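Local coordinates for protein pullulanase (Bacillus acidopullulyticus, PDB 2WAN) that hydrolyses alpha-1,6-glucosidic linkages in pullulan and at the branch points of starch-type polysaccharides, as a multidomain debranching glycoside hydrolase, at residues 196-201 with 243-248. Numbering follows the deposited sequence.
Sequences PNLYQL and TYIPST
Asn-197 and Ser-247 meet through both ends of the asparagine amide, a worked example of one planar group bridging two chain segments. OD1 of Asn-197 accepts a hydrogen bond from the backbone N of Ser-247 at 2.9 Å, in the carbonyl plane and on a lone pair, while ND2 of Asn-197 donates to OG of Ser-247, also at 2.9 Å and nearly straight (166°). With chi1 at -160°, CG of Asn-197 is swung to the side away from the residue's own N, which carries the amide across to the serine and sets OD1 3.3 Å from CD of Pro-246. Next along, Tyr-199 and Tyr-244 form an antiparallel hydrogen-bonded pair: N of Tyr-244 donates to O of Tyr-199 at 2.8 Å, and the return bond is longer. Strands 198-205 and 238-245, to which they belong, are the two inner strands of a four-stranded antiparallel sheet in the pullulanase X25 domain. One face carries the two tyrosines, with CG of Pro-246 3.9 Å from CD2 of Tyr-199. On the other, CD1 of Leu-198 touches CG2 of Thr-243 at 3.5 Å, and OG1 of Thr-243 donates to OE1 of Gln-200, whose side chain runs alongside. Further out, O of Ser-265 takes a second bond from ND2 of Asn-197, fixing the amide's rotation. Replacing Asn-197 with a leucine would probably leave the N of Ser-247 and the O of Ser-265 without these partners. The backbone N of Asn-197 is hydrogen-bonded to OD1 of Asn-195.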
loop_
_atom_site.group_PDB
_atom_site.type_symbol
_atom_site.label_atom_id
_atom_site.label_comp_id
_atom_site.label_asym_id
_atom_site.label_seq_id
_atom_site.Cartn_x
_atom_site.Cartn_y
_atom_site.Cartn_z
ATOM N N PRO A 196 -4.992 5.812 -35.219
ATOM C CA PRO A 196 -3.645 5.361 -34.871
ATOM C C PRO A 196 -2.513 5.952 -35.725
ATOM O O PRO A 196 -1.354 5.909 -35.309
ATOM C CB PRO A 196 -3.727 3.847 -35.063
ATOM C CG PRO A 196 -5.141 3.528 -34.807
ATOM C CD PRO A 196 -5.910 4.669 -35.392
ATOM N N ASN A 197 -2.850 6.495 -36.896
ATOM C CA ASN A 197 -1.856 7.132 -37.774
ATOM C C ASN A 197 -2.161 8.598 -38.093
ATOM O O ASN A 197 -1.745 9.117 -39.134
ATOM C CB ASN A 197 -1.672 6.322 -39.068
ATOM C CG ASN A 197 -0.352 6.628 -39.769
ATOM O OD1 ASN A 197 0.672 6.855 -39.123
ATOM N ND2 ASN A 197 -0.373 6.628 -41.099
ATOM N N LEU A 198 -2.878 9.268 -37.192
ATOM C CA LEU A 198 -3.218 10.678 -37.374
ATOM C C LEU A 198 -3.354 11.403 -36.035
ATOM O O LEU A 198 -4.275 11.144 -35.263
ATOM C CB LEU A 198 -4.497 10.827 -38.214
ATOM C CG LEU A 198 -5.063 12.230 -38.462
ATOM C CD1 LEU A 198 -4.129 13.067 -39.316
ATOM C CD2 LEU A 198 -6.443 12.168 -39.115
ATOM N N TYR A 199 -2.426 12.317 -35.777
ATOM C CA TYR A 199 -2.431 13.107 -34.550
ATOM C C TYR A 199 -2.596 14.578 -34.886
ATOM O O TYR A 199 -1.913 15.103 -35.775
ATOM C CB TYR A 199 -1.147 12.860 -33.753
ATOM C CG TYR A 199 -1.164 11.558 -32.992
ATOM C CD1 TYR A 199 -1.361 11.539 -31.607
ATOM C CD2 TYR A 199 -0.998 10.342 -33.653
ATOM C CE1 TYR A 199 -1.387 10.325 -30.904
ATOM C CE2 TYR A 199 -1.024 9.129 -32.968
ATOM C CZ TYR A 199 -1.223 9.126 -31.597
ATOM O OH TYR A 199 -1.238 7.919 -30.933
ATOM N N GLN A 200 -3.521 15.236 -34.190
ATOM C CA GLN A 200 -3.850 16.619 -34.490
ATOM C C GLN A 200 -4.062 17.465 -33.243
ATOM O O GLN A 200 -4.391 16.951 -32.168
ATOM C CB GLN A 200 -5.088 16.696 -35.395
ATOM C CG GLN A 200 -4.907 16.016 -36.740
ATOM C CD GLN A 200 -6.033 16.300 -37.711
ATOM O OE1 GLN A 200 -5.795 16.697 -38.855
ATOM N NE2 GLN A 200 -7.265 16.098 -37.264
ATOM N N LEU A 201 -3.845 18.767 -33.410
ATOM C CA LEU A 201 -4.204 19.774 -32.427
ATOM C C LEU A 201 -4.759 20.980 -33.164
ATOM O O LEU A 201 -4.183 21.438 -34.160
ATOM C CB LEU A 201 -2.994 20.182 -31.580
ATOM C CG LEU A 201 -3.209 21.191 -30.447
ATOM C CD1 LEU A 201 -3.720 20.503 -29.180
ATOM C CD2 LEU A 201 -1.922 21.940 -30.154
ATOM N N THR A 243 -0.986 18.955 -37.741
ATOM C CA THR A 243 -1.089 17.526 -37.992
ATOM C C THR A 243 0.264 16.825 -37.994
ATOM O O THR A 243 1.230 17.326 -38.567
ATOM C CB THR A 243 -1.800 17.269 -39.351
ATOM O OG1 THR A 243 -3.115 17.826 -39.313
ATOM C CG2 THR A 243 -1.903 15.791 -39.647
ATOM N N TYR A 244 0.324 15.665 -37.346
ATOM C CA TYR A 244 1.506 14.818 -37.388
ATOM C C TYR A 244 1.132 13.414 -37.809
ATOM O O TYR A 244 0.225 12.813 -37.233
ATOM C CB TYR A 244 2.231 14.802 -36.036
ATOM C CG TYR A 244 3.373 13.817 -35.955
ATOM C CD1 TYR A 244 4.545 14.000 -36.703
ATOM C CD2 TYR A 244 3.292 12.694 -35.120
ATOM C CE1 TYR A 244 5.603 13.086 -36.622
ATOM C CE2 TYR A 244 4.341 11.773 -35.039
ATOM C CZ TYR A 244 5.494 11.978 -35.786
ATOM O OH TYR A 244 6.530 11.078 -35.697
ATOM N N ILE A 245 1.830 12.896 -38.818
ATOM C CA ILE A 245 1.583 11.538 -39.317
ATOM C C ILE A 245 2.723 10.599 -38.925
ATOM O O ILE A 245 3.829 10.711 -39.454
ATOM C CB ILE A 245 1.384 11.500 -40.866
ATOM C CG1 ILE A 245 0.435 12.611 -41.344
ATOM C CG2 ILE A 245 0.937 10.103 -41.319
ATOM C CD1 ILE A 245 -1.021 12.425 -40.969
ATOM N N PRO A 246 2.462 9.671 -37.986
ATOM C CA PRO A 246 3.508 8.758 -37.500
ATOM C C PRO A 246 4.208 7.919 -38.595
ATOM O O PRO A 246 5.426 7.762 -38.552
ATOM C CB PRO A 246 2.754 7.861 -36.507
ATOM C CG PRO A 246 1.645 8.740 -36.000
ATOM C CD PRO A 246 1.212 9.534 -37.217
ATOM N N SER A 247 3.455 7.410 -39.574
ATOM C CA SER A 247 4.036 6.549 -40.629
ATOM C C SER A 247 5.164 7.221 -41.421
ATOM O O SER A 247 6.156 6.579 -41.764
ATOM C CB SER A 247 2.957 6.038 -41.594
ATOM O OG SER A 247 2.234 7.107 -42.180
ATOM N N THR A 248 5.011 8.517 -41.680
ATOM C CA THR A 248 5.930 9.258 -42.543
ATOM C C THR A 248 6.698 10.367 -41.810
ATOM O O THR A 248 7.581 11.012 -42.397
ATOM C CB THR A 248 5.157 9.916 -43.692
ATOM O OG1 THR A 248 4.179 10.810 -43.148
ATOM C CG2 THR A 248 4.443 8.862 -44.560
#